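Acyl-CoA dehydrogenase (Thermus thermophilus, PDB 2Z1Q) probably catalyses the FAD-dependent oxidation of saturated acyl-CoA to 2,3-dehydroacyl-CoA, passing the electrons to an acceptor. Local coordinates at residues V262-L267 and E350-K355; S311-A316 and S359-Y364. All blocks are in the same frame, centred on the assembly; numbering follows the deposited sequence.

Both interactions use helix 348-372, whose successive portions meet two helices that follow each other in the chain: 252-288 in interaction 1 and 300-331 in interaction 2. The contact centres are 14 Å apart, and all four segments belong to the helical C-terminal domain of the acyl-CoA dehydrogenase fold. The geometries differ: 262-267 and 350-355 run in roughly the same direction with their segment axes 7.7 Å apart, whereas 311-316 and 359-364 are nearly antiparallel with axes 9.6 Å apart. Interaction 1 is nearer the cofactor, the R264 side chain lying about 10 Å from a bound FAD; the Y364 side chain of interaction 2 is about 12 Å from a FAD, away from the known binding residues.

Interaction 1: residues V262-L267 and E350-K355; sequences VGRYKL and EASIIK
R264 and A351 meet where two helices of the C-terminal helical domain of the acyl-CoA dehydrogenase fold pack together. Segments 262-267 and 350-355 cross at 38° with their axes only 7.7 Å apart, a closeness consistent with the small A351 and S352 at the interface. The tight part is made by aliphatic groups close to the backbones and by the K355 chain against L267. CB of R264 rests 3.7 Å from the carbonyl O of A351 and equally near CB of K355, while CD1 of I354 reaches CB of Y265 at 3.4 Å. I354 carries CG1 between its backbone N and carbonyl carbon (chi1 56°), which directs the CD1 end at Y265; the tyrosine ring itself leads away toward K90 and T94 of helix 90-99.

The polar tips make the looser part, since no hydrogen bond joins the two segments. NH2 of R264 approaches OG of S352 at 3.3 Å, but obliquely to the guanidinium and at a poor angle for bonding. Their bonds run to neighbouring parts of the chain: R264 NE to the carbonyl of E398, S352 OG to N404, and K355 NZ to the carbonyl of F397 and to N401. Replacing R264 with an alanine would probably leave the E398 carbonyl without this donor and open a gap beside S352 and the K355 chain. NE of R264 and NZ of K355, like charges, stay 6.4 Å apart, each bonded to a backbone carbonyl, which probably eases their repulsion. Back on the tight side, the bent lysine chain turns past L267, where CD of K355 sits 3.4 Å from CD2 of the leucine, tighter than usual for two carbons.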
ATOM      1  N   VAL B 262      -2.928  22.281  13.409  1.00 26.80           N
ATOM      2  CA  VAL B 262      -4.133  21.629  13.894  1.00 25.91           C
ATOM      3  C   VAL B 262      -4.555  20.527  12.938  1.00 28.01           C
ATOM      4  O   VAL B 262      -4.950  19.429  13.361  1.00 29.12           O
ATOM      5  CB  VAL B 262      -5.263  22.641  14.031  1.00 26.58           C
ATOM      6  CG1 VAL B 262      -6.580  21.927  14.332  1.00 25.03           C
ATOM      7  CG2 VAL B 262      -4.912  23.643  15.115  1.00 24.45           C
ATOM      8  N   GLY B 263      -4.497  20.823  11.648  1.00 27.02           N
ATOM      9  CA  GLY B 263      -4.878  19.828  10.675  1.00 27.06           C
ATOM     10  C   GLY B 263      -4.053  18.567  10.819  1.00 26.78           C
ATOM     11  O   GLY B 263      -4.574  17.466  10.663  1.00 26.85           O
ATOM     12  N   ARG B 264      -2.774  18.709  11.144  1.00 24.54           N
ATOM     13  CA  ARG B 264      -1.937  17.530  11.265  1.00 24.75           C
ATOM     14  C   ARG B 264      -2.262  16.640  12.448  1.00 25.87           C
ATOM     15  O   ARG B 264      -2.334  15.418  12.293  1.00 26.92           O
ATOM     16  CB  ARG B 264      -0.468  17.932  11.289  1.00 23.52           C
ATOM     17  CG  ARG B 264       0.012  18.476   9.952  1.00 22.20           C
ATOM     18  CD  ARG B 264       1.365  19.160  10.057  1.00 21.28           C
ATOM     19  NE  ARG B 264       1.805  19.637   8.749  1.00 23.99           N
ATOM     20  CZ  ARG B 264       2.804  20.492   8.550  1.00 24.56           C
ATOM     21  NH1 ARG B 264       3.126  20.861   7.314  1.00 28.15           N
ATOM     22  NH2 ARG B 264       3.472  20.984   9.581  1.00 23.56           N
ATOM     23  N   TYR B 265      -2.472  17.203  13.629  1.00 25.38           N
ATOM     24  CA  TYR B 265      -2.762  16.290  14.714  1.00 26.06           C
ATOM     25  C   TYR B 265      -4.174  15.733  14.651  1.00 25.73           C
ATOM     26  O   TYR B 265      -4.406  14.613  15.105  1.00 26.38           O
ATOM     27  CB  TYR B 265      -2.458  16.910  16.076  1.00 25.12           C
ATOM     28  CG  TYR B 265      -3.292  18.088  16.462  1.00 25.00           C
ATOM     29  CD1 TYR B 265      -4.634  17.931  16.828  1.00 25.50           C
ATOM     30  CD2 TYR B 265      -2.729  19.351  16.546  1.00 25.07           C
ATOM     31  CE1 TYR B 265      -5.382  19.012  17.280  1.00 25.37           C
ATOM     32  CE2 TYR B 265      -3.463  20.439  16.996  1.00 26.26           C
ATOM     33  CZ  TYR B 265      -4.786  20.263  17.366  1.00 25.96           C
ATOM     34  OH  TYR B 265      -5.478  21.339  17.874  1.00 27.51           O
ATOM     35  N   LYS B 266      -5.114  16.483  14.073  1.00 26.57           N
ATOM     36  CA  LYS B 266      -6.484  15.979  13.954  1.00 28.33           C
ATOM     37  C   LYS B 266      -6.488  14.849  12.915  1.00 29.04           C
ATOM     38  O   LYS B 266      -7.218  13.867  13.052  1.00 30.85           O
ATOM     39  CB  LYS B 266      -7.459  17.103  13.547  1.00 29.32           C
ATOM     40  CG  LYS B 266      -7.633  18.198  14.617  1.00 32.09           C
ATOM     41  CD  LYS B 266      -8.788  19.146  14.312  1.00 33.87           C
ATOM     42  CE  LYS B 266     -10.117  18.399  14.275  1.00 36.66           C
ATOM     43  NZ  LYS B 266     -11.259  19.300  13.945  1.00 36.73           N
ATOM     44  N   LEU B 267      -5.658  14.966  11.888  1.00 27.32           N
ATOM     45  CA  LEU B 267      -5.583  13.929  10.871  1.00 28.17           C
ATOM     46  C   LEU B 267      -4.940  12.677  11.487  1.00 27.83           C
ATOM     47  O   LEU B 267      -5.368  11.541  11.230  1.00 26.80           O
ATOM     48  CB  LEU B 267      -4.748  14.423   9.684  1.00 31.06           C
ATOM     49  CG  LEU B 267      -4.560  13.418   8.552  1.00 33.21           C
ATOM     50  CD1 LEU B 267      -5.915  13.040   8.001  1.00 36.07           C
ATOM     51  CD2 LEU B 267      -3.699  14.017   7.467  1.00 34.53           C
ATOM     52  N   GLU B 350       5.887  17.839  16.903  1.00 26.11           N
ATOM     53  CA  GLU B 350       5.095  16.692  17.340  1.00 26.05           C
ATOM     54  C   GLU B 350       3.885  16.482  16.412  1.00 25.56           C
ATOM     55  O   GLU B 350       3.530  15.348  16.085  1.00 25.81           O
ATOM     56  CB  GLU B 350       4.585  16.898  18.774  1.00 27.75           C
ATOM     57  CG  GLU B 350       5.612  16.809  19.907  1.00 30.46           C
ATOM     58  CD  GLU B 350       6.658  17.924  19.928  1.00 32.04           C
ATOM     59  OE1 GLU B 350       6.365  19.069  19.518  1.00 31.40           O
ATOM     60  OE2 GLU B 350       7.789  17.645  20.388  1.00 34.66           O
ATOM     61  N   ALA B 351       3.244  17.576  16.002  1.00 25.12           N
ATOM     62  CA  ALA B 351       2.090  17.483  15.112  1.00 24.78           C
ATOM     63  C   ALA B 351       2.508  16.770  13.827  1.00 23.69           C
ATOM     64  O   ALA B 351       1.807  15.896  13.345  1.00 23.70           O
ATOM     65  CB  ALA B 351       1.546  18.868  14.791  1.00 24.30           C
ATOM     66  N   SER B 352       3.660  17.146  13.286  1.00 22.08           N
ATOM     67  CA  SER B 352       4.147  16.513  12.064  1.00 22.72           C
ATOM     68  C   SER B 352       4.447  15.028  12.255  1.00 22.62           C
ATOM     69  O   SER B 352       4.127  14.218  11.382  1.00 21.81           O
ATOM     70  CB  SER B 352       5.394  17.228  11.553  1.00 20.57           C
ATOM     71  OG  SER B 352       5.077  18.499  11.010  1.00 24.51           O
ATOM     72  N   ILE B 353       5.045  14.672  13.396  1.00 22.25           N
ATOM     73  CA  ILE B 353       5.369  13.268  13.682  1.00 22.36           C
ATOM     74  C   ILE B 353       4.135  12.363  13.721  1.00 23.05           C
ATOM     75  O   ILE B 353       4.135  11.289  13.123  1.00 24.84           O
ATOM     76  CB  ILE B 353       6.128  13.102  15.031  1.00 21.72           C
ATOM     77  CG1 ILE B 353       7.544  13.666  14.925  1.00 22.81           C
ATOM     78  CG2 ILE B 353       6.194  11.622  15.403  1.00 21.11           C
ATOM     79  CD1 ILE B 353       8.292  13.688  16.261  1.00 24.37           C
ATOM     80  N   ILE B 354       3.094  12.777  14.436  1.00 23.88           N
ATOM     81  CA  ILE B 354       1.888  11.965  14.507  1.00 23.03           C
ATOM     82  C   ILE B 354       1.117  11.992  13.188  1.00 24.23           C
ATOM     83  O   ILE B 354       0.338  11.084  12.908  1.00 24.05           O
ATOM     84  CB  ILE B 354       0.956  12.414  15.670  1.00 24.14           C
ATOM     85  CG1 ILE B 354       0.607  13.888  15.518  1.00 23.50           C
ATOM     86  CG2 ILE B 354       1.628  12.157  17.026  1.00 23.14           C
ATOM     87  CD1 ILE B 354      -0.217  14.423  16.657  1.00 25.93           C
ATOM     88  N   LYS B 355       1.341  13.018  12.369  1.00 25.27           N
ATOM     89  CA  LYS B 355       0.673  13.115  11.068  1.00 26.54           C
ATOM     90  C   LYS B 355       1.242  12.026  10.143  1.00 24.70           C
ATOM     91  O   LYS B 355       0.501  11.307   9.474  1.00 26.78           O
ATOM     92  CB  LYS B 355       0.872  14.527  10.480  1.00 28.37           C
ATOM     93  CG  LYS B 355       0.901  14.603   8.951  1.00 31.40           C
ATOM     94  CD  LYS B 355      -0.421  14.256   8.338  1.00 34.20           C
ATOM     95  CE  LYS B 355      -0.270  13.431   7.047  1.00 35.77           C
ATOM     96  NZ  LYS B 355       0.425  14.117   5.926  1.00 35.57           N
TER

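Interaction 2: residues S311-A316 and S359-Y364; sequences SRIYAA and SEVLDY
V361 and R312 mark the nearest approach of the two backbones, with CA atoms 6.0 Å apart. Along 359-364, the first group to take part is the E360 carbonyl: a water that accepts a bond from R312 NH2, in the plane of the guanidinium, donates a weak one to this O. Next, V361 points both methyls at the opposing helix. CG1 of V361, anti to the backbone N, reaches across to within 3.6 Å of CB of R312 and also meets CG1 of I313, while CG2 packs 4.1 Å from CB of A316.

One turn on, Y364 presents a ring face to R312. The extended arginine chain brings its guanidinium flat over the ring, with planes 8° apart and CZ of R312 3.7 Å from the centroid of Y364, only 7° off the ring normal. This is both a stack and a cation-pi contact; NH1 of R312 lies 3.6 Å from CE1 of Y364. A salt bridge from NE to E308 on the same helix helps fix the guanidinium's rotation. The axes run at 162° and 9.6 Å apart, as expected for neighbouring antiparallel helices in the C-terminal helical bundle of acyl-CoA dehydrogenases.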
ATOM      1  N   SER B 311      -0.549  -3.482  17.444  1.00 25.46           N
ATOM      2  CA  SER B 311       0.631  -2.832  17.962  1.00 25.53           C
ATOM      3  C   SER B 311       0.846  -1.442  17.345  1.00 26.11           C
ATOM      4  O   SER B 311       1.035  -0.467  18.077  1.00 25.53           O
ATOM      5  CB  SER B 311       1.863  -3.710  17.729  1.00 25.05           C
ATOM      6  OG  SER B 311       3.029  -3.055  18.200  1.00 25.84           O
ATOM      7  N   ARG B 312       0.807  -1.331  16.016  1.00 24.35           N
ATOM      8  CA  ARG B 312       1.029  -0.023  15.408  1.00 24.32           C
ATOM      9  C   ARG B 312      -0.064   0.974  15.790  1.00 24.04           C
ATOM     10  O   ARG B 312       0.207   2.146  16.016  1.00 25.49           O
ATOM     11  CB  ARG B 312       1.156  -0.165  13.899  1.00 24.28           C
ATOM     12  CG  ARG B 312       2.217  -1.185  13.494  1.00 25.72           C
ATOM     13  CD  ARG B 312       2.700  -0.962  12.080  1.00 27.17           C
ATOM     14  NE  ARG B 312       3.370  -2.139  11.532  1.00 28.25           N
ATOM     15  CZ  ARG B 312       3.970  -2.169  10.345  1.00 30.13           C
ATOM     16  NH1 ARG B 312       4.554  -3.281   9.918  1.00 28.79           N
ATOM     17  NH2 ARG B 312       3.995  -1.075   9.587  1.00 30.74           N
ATOM     18  N   ILE B 313      -1.298   0.510  15.886  1.00 23.85           N
ATOM     19  CA  ILE B 313      -2.374   1.405  16.279  1.00 24.75           C
ATOM     20  C   ILE B 313      -2.131   1.936  17.702  1.00 25.41           C
ATOM     21  O   ILE B 313      -2.316   3.125  17.963  1.00 26.13           O
ATOM     22  CB  ILE B 313      -3.731   0.679  16.221  1.00 23.82           C
ATOM     23  CG1 ILE B 313      -4.068   0.326  14.768  1.00 20.44           C
ATOM     24  CG2 ILE B 313      -4.802   1.542  16.834  1.00 21.03           C
ATOM     25  CD1 ILE B 313      -5.227  -0.639  14.657  1.00 21.79           C
ATOM     26  N   TYR B 314      -1.705   1.063  18.612  1.00 25.67           N
ATOM     27  CA  TYR B 314      -1.440   1.486  19.984  1.00 25.11           C
ATOM     28  C   TYR B 314      -0.356   2.558  20.034  1.00 24.59           C
ATOM     29  O   TYR B 314      -0.497   3.576  20.719  1.00 23.91           O
ATOM     30  CB  TYR B 314      -1.017   0.282  20.840  1.00 27.20           C
ATOM     31  CG  TYR B 314      -0.565   0.665  22.226  1.00 28.48           C
ATOM     32  CD1 TYR B 314      -1.480   1.067  23.189  1.00 29.23           C
ATOM     33  CD2 TYR B 314       0.795   0.660  22.564  1.00 28.68           C
ATOM     34  CE1 TYR B 314      -1.069   1.460  24.460  1.00 31.74           C
ATOM     35  CE2 TYR B 314       1.218   1.049  23.828  1.00 30.02           C
ATOM     36  CZ  TYR B 314       0.276   1.451  24.771  1.00 30.94           C
ATOM     37  OH  TYR B 314       0.643   1.862  26.028  1.00 28.13           O
ATOM     38  N   ALA B 315       0.725   2.340  19.296  1.00 24.05           N
ATOM     39  CA  ALA B 315       1.805   3.309  19.260  1.00 25.33           C
ATOM     40  C   ALA B 315       1.309   4.668  18.745  1.00 24.71           C
ATOM     41  O   ALA B 315       1.520   5.688  19.398  1.00 25.77           O
ATOM     42  CB  ALA B 315       2.952   2.792  18.385  1.00 25.93           C
ATOM     43  N   ALA B 316       0.644   4.684  17.588  1.00 23.57           N
ATOM     44  CA  ALA B 316       0.151   5.947  17.019  1.00 21.70           C
ATOM     45  C   ALA B 316      -0.835   6.632  17.968  1.00 21.61           C
ATOM     46  O   ALA B 316      -0.773   7.838  18.187  1.00 21.21           O
ATOM     47  CB  ALA B 316      -0.525   5.696  15.669  1.00 19.23           C
ATOM     48  N   SER B 359      -0.978   8.344   9.410  1.00 19.11           N
ATOM     49  CA  SER B 359      -1.292   7.952   8.048  1.00 21.45           C
ATOM     50  C   SER B 359      -0.574   6.668   7.632  1.00 22.30           C
ATOM     51  O   SER B 359      -1.182   5.822   6.989  1.00 23.23           O
ATOM     52  CB  SER B 359      -0.973   9.102   7.076  1.00 20.00           C
ATOM     53  OG  SER B 359       0.310   9.657   7.310  1.00 19.48           O
ATOM     54  N   GLU B 360       0.693   6.495   8.019  1.00 23.52           N
ATOM     55  CA  GLU B 360       1.423   5.286   7.623  1.00 23.88           C
ATOM     56  C   GLU B 360       0.960   4.047   8.360  1.00 23.74           C
ATOM     57  O   GLU B 360       1.007   2.942   7.814  1.00 23.71           O
ATOM     58  CB  GLU B 360       2.930   5.499   7.774  1.00 24.63           C
ATOM     59  CG  GLU B 360       3.399   6.557   6.771  1.00 29.22           C
ATOM     60  CD  GLU B 360       4.905   6.720   6.692  1.00 33.09           C
ATOM     61  OE1 GLU B 360       5.341   7.578   5.899  1.00 33.47           O
ATOM     62  OE2 GLU B 360       5.656   6.005   7.402  1.00 35.98           O
ATOM     63  N   VAL B 361       0.500   4.224   9.595  1.00 23.04           N
ATOM     64  CA  VAL B 361      -0.018   3.092  10.357  1.00 22.64           C
ATOM     65  C   VAL B 361      -1.355   2.677   9.709  1.00 22.27           C
ATOM     66  O   VAL B 361      -1.558   1.503   9.433  1.00 21.31           O
ATOM     67  CB  VAL B 361      -0.242   3.448  11.837  1.00 22.30           C
ATOM     68  CG1 VAL B 361      -1.065   2.362  12.502  1.00 20.37           C
ATOM     69  CG2 VAL B 361       1.113   3.600  12.555  1.00 20.62           C
ATOM     70  N   LEU B 362      -2.245   3.641   9.453  1.00 21.42           N
ATOM     71  CA  LEU B 362      -3.531   3.338   8.796  1.00 22.57           C
ATOM     72  C   LEU B 362      -3.298   2.651   7.436  1.00 21.69           C
ATOM     73  O   LEU B 362      -3.965   1.671   7.110  1.00 22.65           O
ATOM     74  CB  LEU B 362      -4.360   4.628   8.593  1.00 20.57           C
ATOM     75  CG  LEU B 362      -5.628   4.446   7.746  1.00 21.74           C
ATOM     76  CD1 LEU B 362      -6.547   3.495   8.462  1.00 21.33           C
ATOM     77  CD2 LEU B 362      -6.329   5.774   7.483  1.00 20.45           C
ATOM     78  N   ASP B 363      -2.337   3.151   6.666  1.00 19.93           N
ATOM     79  CA  ASP B 363      -2.003   2.577   5.362  1.00 23.16           C
ATOM     80  C   ASP B 363      -1.760   1.075   5.532  1.00 20.87           C
ATOM     81  O   ASP B 363      -2.363   0.241   4.843  1.00 18.74           O
ATOM     82  CB  ASP B 363      -0.744   3.279   4.824  1.00 28.12           C
ATOM     83  CG  ASP B 363      -0.304   2.771   3.454  1.00 34.72           C
ATOM     84  OD1 ASP B 363      -0.672   3.382   2.420  1.00 37.61           O
ATOM     85  OD2 ASP B 363       0.414   1.753   3.413  1.00 39.06           O
ATOM     86  N   TYR B 364      -0.883   0.737   6.471  1.00 20.20           N
ATOM     87  CA  TYR B 364      -0.570  -0.652   6.764  1.00 19.16           C
ATOM     88  C   TYR B 364      -1.796  -1.443   7.206  1.00 19.00           C
ATOM     89  O   TYR B 364      -2.035  -2.543   6.711  1.00 19.37           O
ATOM     90  CB  TYR B 364       0.493  -0.754   7.858  1.00 21.92           C
ATOM     91  CG  TYR B 364       0.743  -2.175   8.297  1.00 20.41           C
ATOM     92  CD1 TYR B 364       1.561  -3.019   7.553  1.00 22.65           C
ATOM     93  CD2 TYR B 364       0.133  -2.685   9.443  1.00 23.67           C
ATOM     94  CE1 TYR B 364       1.772  -4.344   7.932  1.00 23.58           C
ATOM     95  CE2 TYR B 364       0.337  -4.013   9.839  1.00 24.43           C
ATOM     96  CZ  TYR B 364       1.158  -4.833   9.076  1.00 25.31           C
ATOM     97  OH  TYR B 364       1.369  -6.135   9.460  1.00 26.70           O
TER
HETATM   98  O   HOH W   1       3.437   1.870   9.828  1.00 29.70           O